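Long-range contacts in alpha-catenin-like protein hmp-1 (Caenorhabditis elegans, PDB 5H5M), which belongs to the core cadherin-catenin complex of adherens junctions and is required for cell migration and cell shape changes as the embryo encloses and elongates: residues H118-F123 against R284-R289; D323-R328 against N357-V362. One frame throughout, in Å; residues are numbered along the deposited sequence.

Both contacts belong to the all-helical M domain of this vinculin-family protein, and they differ as the middle of the domain differs from its flank. Contact 1 is buried, close to the centre of the chain, and joins the end of helix 92-122 to helix 276-300 through arginines, a carboxylate and a water. Contact 2, about 17 Å away between centres, pairs helices 305-339 and 345-374 mainly by apolar packing, with Arg-328, Gln-324 and Asn-357 at its more exposed border and no hydrogen bond across it. Helix 276-300 connects the two: Ala-287 CB lies 3.7 Å from Val-362 CG1, and Arg-284 packs on Ala-326, while Arg-286 and Arg-289 reach for contact 1.

Contact 1: H118-F123 against R284-R289; sequences HISDAF and RGRALR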
loop_
_atom_site.group_PDB
_atom_site.type_symbol
_atom_site.label_atom_id
_atom_site.label_comp_id
_atom_site.label_asym_id
_atom_site.label_seq_id
_atom_site.Cartn_x
_atom_site.Cartn_y
_atom_site.Cartn_z
ATOM N N HIS A 118 -2.633 1.279 1.594
ATOM C CA HIS A 118 -2.288 2.684 1.463
ATOM C C HIS A 118 -1.000 2.870 0.665
ATOM O O HIS A 118 -0.924 3.739 -0.201
ATOM C CB HIS A 118 -2.160 3.325 2.848
ATOM C CG HIS A 118 -3.464 3.447 3.580
ATOM N ND1 HIS A 118 -4.097 2.365 4.154
ATOM C CD2 HIS A 118 -4.254 4.517 3.818
ATOM C CE1 HIS A 118 -5.224 2.768 4.717
ATOM N NE2 HIS A 118 -5.344 4.068 4.529
ATOM N N ILE A 119 0.003 2.046 0.955
ATOM C CA ILE A 119 1.281 2.102 0.249
ATOM C C ILE A 119 1.105 1.769 -1.229
ATOM O O ILE A 119 1.718 2.397 -2.099
ATOM C CB ILE A 119 2.310 1.139 0.874
ATOM C CG1 ILE A 119 2.619 1.562 2.314
ATOM C CG2 ILE A 119 3.591 1.097 0.050
ATOM C CD1 ILE A 119 3.654 0.702 3.000
ATOM N N SER A 120 0.250 0.788 -1.506
ATOM C CA SER A 120 -0.041 0.384 -2.877
ATOM C C SER A 120 -0.627 1.546 -3.678
ATOM O O SER A 120 -0.187 1.815 -4.795
ATOM C CB SER A 120 -0.998 -0.813 -2.892
ATOM O OG SER A 120 -1.301 -1.226 -4.215
ATOM N N ASP A 121 -1.606 2.239 -3.100
ATOM C CA ASP A 121 -2.248 3.373 -3.765
ATOM C C ASP A 121 -1.325 4.585 -3.893
ATOM O O ASP A 121 -1.198 5.170 -4.969
ATOM C CB ASP A 121 -3.519 3.795 -3.015
ATOM C CG ASP A 121 -4.620 2.750 -3.084
ATOM O OD1 ASP A 121 -4.590 1.905 -4.002
ATOM O OD2 ASP A 121 -5.525 2.780 -2.220
ATOM N N ALA A 122 -0.684 4.956 -2.791
ATOM C CA ALA A 122 0.018 6.232 -2.708
ATOM C C ALA A 122 1.312 6.273 -3.516
ATOM O O ALA A 122 1.731 7.340 -3.962
ATOM C CB ALA A 122 0.308 6.569 -1.252
ATOM N N PHE A 123 1.937 5.115 -3.712
ATOM C CA PHE A 123 3.265 5.071 -4.317
ATOM C C PHE A 123 3.296 4.376 -5.676
ATOM O O PHE A 123 4.369 4.042 -6.178
ATOM C CB PHE A 123 4.252 4.391 -3.359
ATOM C CG PHE A 123 4.531 5.196 -2.120
ATOM C CD1 PHE A 123 3.658 5.157 -1.040
ATOM C CD2 PHE A 123 5.651 6.011 -2.042
ATOM C CE1 PHE A 123 3.901 5.912 0.099
ATOM C CE2 PHE A 123 5.901 6.768 -0.907
ATOM C CZ PHE A 123 5.023 6.720 0.166
ATOM N N ARG A 284 -0.698 -0.043 -14.576
ATOM C CA ARG A 284 0.675 0.109 -15.043
ATOM C C ARG A 284 1.610 0.466 -13.887
ATOM O O ARG A 284 2.665 -0.150 -13.718
ATOM C CB ARG A 284 0.760 1.176 -16.137
ATOM C CG ARG A 284 2.175 1.419 -16.632
ATOM C CD ARG A 284 2.234 2.485 -17.717
ATOM N NE ARG A 284 3.612 2.724 -18.145
ATOM C CZ ARG A 284 4.193 2.115 -19.175
ATOM N NH1 ARG A 284 3.515 1.238 -19.903
ATOM N NH2 ARG A 284 5.454 2.394 -19.483
ATOM N N GLY A 285 1.210 1.457 -13.094
ATOM C CA GLY A 285 2.000 1.907 -11.966
ATOM C C GLY A 285 2.249 0.819 -10.938
ATOM O O GLY A 285 3.378 0.633 -10.485
ATOM N N ARG A 286 1.193 0.098 -10.574
ATOM C CA ARG A 286 1.299 -0.984 -9.601
ATOM C C ARG A 286 2.178 -2.118 -10.122
ATOM O O ARG A 286 2.993 -2.676 -9.384
ATOM C CB ARG A 286 -0.085 -1.528 -9.245
ATOM C CG ARG A 286 -1.014 -0.536 -8.556
ATOM C CD ARG A 286 -2.238 -1.255 -8.006
ATOM N NE ARG A 286 -3.445 -0.435 -8.044
ATOM C CZ ARG A 286 -3.819 0.400 -7.078
ATOM N NH1 ARG A 286 -3.075 0.541 -5.988
ATOM N NH2 ARG A 286 -4.937 1.100 -7.206
ATOM N N ALA A 287 2.002 -2.455 -11.396
ATOM C CA ALA A 287 2.772 -3.518 -12.028
ATOM C C ALA A 287 4.260 -3.195 -12.022
ATOM O O ALA A 287 5.093 -4.067 -11.777
ATOM C CB ALA A 287 2.285 -3.755 -13.457
ATOM N N LEU A 288 4.591 -1.936 -12.289
ATOM C CA LEU A 288 5.985 -1.515 -12.311
ATOM C C LEU A 288 6.572 -1.487 -10.899
ATOM O O LEU A 288 7.760 -1.763 -10.704
ATOM C CB LEU A 288 6.124 -0.149 -12.985
ATOM C CG LEU A 288 5.967 -0.178 -14.510
ATOM C CD1 LEU A 288 6.084 1.218 -15.118
ATOM C CD2 LEU A 288 6.987 -1.124 -15.131
ATOM N N ARG A 289 5.740 -1.157 -9.915
ATOM C CA ARG A 289 6.159 -1.214 -8.517
ATOM C C ARG A 289 6.481 -2.653 -8.113
ATOM O O ARG A 289 7.460 -2.903 -7.411
ATOM C CB ARG A 289 5.079 -0.627 -7.606
ATOM C CG ARG A 289 5.101 0.888 -7.528
ATOM C CD ARG A 289 6.238 1.368 -6.626
ATOM N NE ARG A 289 5.933 1.131 -5.217
ATOM C CZ ARG A 289 6.835 0.817 -4.292
ATOM N NH1 ARG A 289 8.116 0.688 -4.615
ATOM N NH2 ARG A 289 6.451 0.618 -3.040
HETATM O O HOH W 1 3.465 1.138 -3.969
#
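Arg-286 meets Asp-121 after turning at chi3 (-147°), a bend that carries its guanidinium across to the last turn of helix 92-122; Arg-289 folds at both chi2 and chi3 and lays its CD 3.3 Å from Phe-123 O. Two long side chains thus span helix axes 10.3 Å apart. The first makes a salt bridge in which Arg-286 NH1 gives a hydrogen bond of 2.8 Å to Asp-121 OD1, received on the lone pair facing away from the other carboxylate oxygen. OD1 lies nearly in the guanidinium plane, although the carboxylate is turned 64° against it. NH2 of Arg-286 adds a weak bond to the same OD1, and Ser-120 OG sits 3.1 Å from Arg-286 NH1. Water 1 links the segments again: it donates to Ile-119 O at 2.9 Å and accepts from Arg-289 NE at 2.8 Å. Ile-119 O also takes the backbone N-H of Phe-123, the first residue to leave helical geometry, so the water is its second partner. Around the contact, Arg-55, just before helix 56-80, pairs with Asp-121 OD2, Asp-251 of helix 237-260 with Arg-286 NE and Asp-232 of helix 207-233 with Arg-289 NH2, while His-247 bonds to Ser-120 OG. Asp-121 therefore stands between two arginines, and Arg-286 between two aspartates, an alternation of charge that probably keeps the two aspartates ionised and makes this helix junction polar inside the domain.

Contact 2: D323-R328 against N357-V362; sequences DQFAER and NACTLV
Within helices 305-339 and 345-374, segments 323-328 and 357-362 run antiparallel, their axes 8.7 Å apart at 159°, with the CA atoms of Phe-325 and Ala-358 the nearest pair at 5.4 Å. Phe-325 takes the largest share of the contact. Its CG stands anti to the backbone N (chi1 165°), which sends the ring across to the facing helix, where CD1 comes within 3.3 Å of Ala-358 O and 3.9 Å of Ala-358 CB. Val-362 approaches the ring obliquely with one methyl, CG2 lying 3.7 Å from Phe-325 CG. Beside CE1, Cys-359 SG makes an oblique sulfur-aromatic contact, 5.1 Å from the centroid of the Phe-325 ring. This is the packing of neighbouring antiparallel helices in the four-helix bundles of the vinculin/alpha-catenin family: Ile-283 of helix 276-300 touches both Phe-325 and Cys-359, and helix 237-260 meets Cys-359 and Val-362 through Cys-252 and Ile-248. Toward solvent, Arg-328 bends at chi3 (68°) and spreads its guanidinium over the facing backbone, one face covering Ala-358 CA, while NH2 passes Asn-357 CB. Leu-361 crosses that arginine at about a right angle, its CD2 3.8 Å from Arg-328 NH1, and the same methyl rests against Gln-324 CB. Arg-328 NE is held by a salt bridge to Glu-354 of helix 345-374.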
loop_
_atom_site.group_PDB
_atom_site.type_symbol
_atom_site.label_atom_id
_atom_site.label_comp_id
_atom_site.label_asym_id
_atom_site.label_seq_id
_atom_site.Cartn_x
_atom_site.Cartn_y
_atom_site.Cartn_z
ATOM N N ASP A 323 3.894 -3.067 -21.669
ATOM C CA ASP A 323 3.782 -2.354 -22.939
ATOM C C ASP A 323 2.593 -2.837 -23.765
ATOM O O ASP A 323 1.833 -2.031 -24.302
ATOM C CB ASP A 323 5.070 -2.500 -23.752
ATOM C CG ASP A 323 6.216 -1.697 -23.173
ATOM O OD1 ASP A 323 5.946 -0.676 -22.505
ATOM O OD2 ASP A 323 7.385 -2.082 -23.392
ATOM N N GLN A 324 2.440 -4.153 -23.868
ATOM C CA GLN A 324 1.330 -4.743 -24.610
ATOM C C GLN A 324 -0.015 -4.336 -24.013
ATOM O O GLN A 324 -0.980 -4.102 -24.739
ATOM C CB GLN A 324 1.448 -6.270 -24.634
ATOM C CG GLN A 324 2.670 -6.794 -25.367
ATOM C CD GLN A 324 2.878 -8.284 -25.167
ATOM O OE1 GLN A 324 2.071 -8.956 -24.521
ATOM N NE2 GLN A 324 3.964 -8.810 -25.724
ATOM N N PHE A 325 -0.070 -4.256 -22.687
ATOM C CA PHE A 325 -1.281 -3.829 -21.997
ATOM C C PHE A 325 -1.585 -2.357 -22.264
ATOM O O PHE A 325 -2.712 -2.001 -22.607
ATOM C CB PHE A 325 -1.156 -4.067 -20.492
ATOM C CG PHE A 325 -2.183 -3.335 -19.678
ATOM C CD1 PHE A 325 -3.504 -3.757 -19.664
ATOM C CD2 PHE A 325 -1.832 -2.220 -18.935
ATOM C CE1 PHE A 325 -4.457 -3.081 -18.920
ATOM C CE2 PHE A 325 -2.782 -1.538 -18.188
ATOM C CZ PHE A 325 -4.093 -1.970 -18.179
ATOM N N ALA A 326 -0.571 -1.510 -22.103
ATOM C CA ALA A 326 -0.723 -0.073 -22.291
ATOM C C ALA A 326 -1.167 0.255 -23.710
ATOM O O ALA A 326 -1.947 1.179 -23.930
ATOM C CB ALA A 326 0.578 0.645 -21.967
ATOM N N GLU A 327 -0.667 -0.514 -24.671
ATOM C CA GLU A 327 -0.986 -0.293 -26.073
ATOM C C GLU A 327 -2.458 -0.582 -26.357
ATOM O O GLU A 327 -3.152 0.229 -26.973
ATOM C CB GLU A 327 -0.091 -1.162 -26.958
ATOM C CG GLU A 327 -0.272 -0.928 -28.446
ATOM C CD GLU A 327 0.683 -1.760 -29.289
ATOM O OE1 GLU A 327 0.213 -2.677 -29.996
ATOM O OE2 GLU A 327 1.904 -1.491 -29.241
ATOM N N ARG A 328 -2.933 -1.732 -25.890
ATOM C CA ARG A 328 -4.318 -2.138 -26.108
ATOM C C ARG A 328 -5.297 -1.279 -25.314
ATOM O O ARG A 328 -6.372 -0.935 -25.807
ATOM C CB ARG A 328 -4.500 -3.610 -25.748
ATOM C CG ARG A 328 -3.705 -4.561 -26.628
ATOM C CD ARG A 328 -3.724 -5.975 -26.076
ATOM N NE ARG A 328 -5.045 -6.590 -26.158
ATOM C CZ ARG A 328 -5.315 -7.827 -25.752
ATOM N NH1 ARG A 328 -4.355 -8.581 -25.231
ATOM N NH2 ARG A 328 -6.544 -8.312 -25.866
ATOM N N ASN A 357 -9.246 -9.111 -21.002
ATOM C CA ASN A 357 -8.155 -9.882 -21.592
ATOM C C ASN A 357 -6.835 -9.123 -21.544
ATOM O O ASN A 357 -5.777 -9.724 -21.382
ATOM C CB ASN A 357 -8.481 -10.267 -23.037
ATOM C CG ASN A 357 -9.632 -11.249 -23.131
ATOM O OD1 ASN A 357 -9.895 -12.006 -22.197
ATOM N ND2 ASN A 357 -10.324 -11.241 -24.264
ATOM N N ALA A 358 -6.903 -7.802 -21.680
ATOM C CA ALA A 358 -5.707 -6.971 -21.600
ATOM C C ALA A 358 -5.164 -6.930 -20.172
ATOM O O ALA A 358 -3.961 -7.050 -19.958
ATOM C CB ALA A 358 -5.998 -5.568 -22.097
ATOM N N CYS A 359 -6.057 -6.757 -19.200
ATOM C CA CYS A 359 -5.668 -6.739 -17.793
ATOM C C CYS A 359 -5.077 -8.080 -17.375
ATOM O O CYS A 359 -4.199 -8.144 -16.515
ATOM C CB CYS A 359 -6.864 -6.398 -16.902
ATOM S SG CYS A 359 -7.458 -4.709 -17.035
ATOM N N THR A 360 -5.569 -9.148 -17.994
ATOM C CA THR A 360 -5.120 -10.503 -17.691
ATOM C C THR A 360 -3.646 -10.693 -18.073
ATOM O O THR A 360 -2.934 -11.481 -17.450
ATOM C CB THR A 360 -6.016 -11.537 -18.405
ATOM O OG1 THR A 360 -7.364 -11.374 -17.948
ATOM C CG2 THR A 360 -5.582 -12.954 -18.099
ATOM N N LEU A 361 -3.193 -9.952 -19.082
ATOM C CA LEU A 361 -1.771 -9.869 -19.412
ATOM C C LEU A 361 -0.937 -9.525 -18.180
ATOM O O LEU A 361 -0.006 -10.246 -17.820
ATOM C CB LEU A 361 -1.528 -8.814 -20.495
ATOM C CG LEU A 361 -1.350 -9.182 -21.968
ATOM C CD1 LEU A 361 -2.303 -10.278 -22.395
ATOM C CD2 LEU A 361 -1.546 -7.935 -22.821
ATOM N N VAL A 362 -1.281 -8.410 -17.546
ATOM C CA VAL A 362 -0.575 -7.938 -16.363
ATOM C C VAL A 362 -0.794 -8.864 -15.168
ATOM O O VAL A 362 0.151 -9.230 -14.468
ATOM C CB VAL A 362 -1.020 -6.508 -15.987
ATOM C CG1 VAL A 362 -0.389 -6.073 -14.674
ATOM C CG2 VAL A 362 -0.673 -5.529 -17.103
#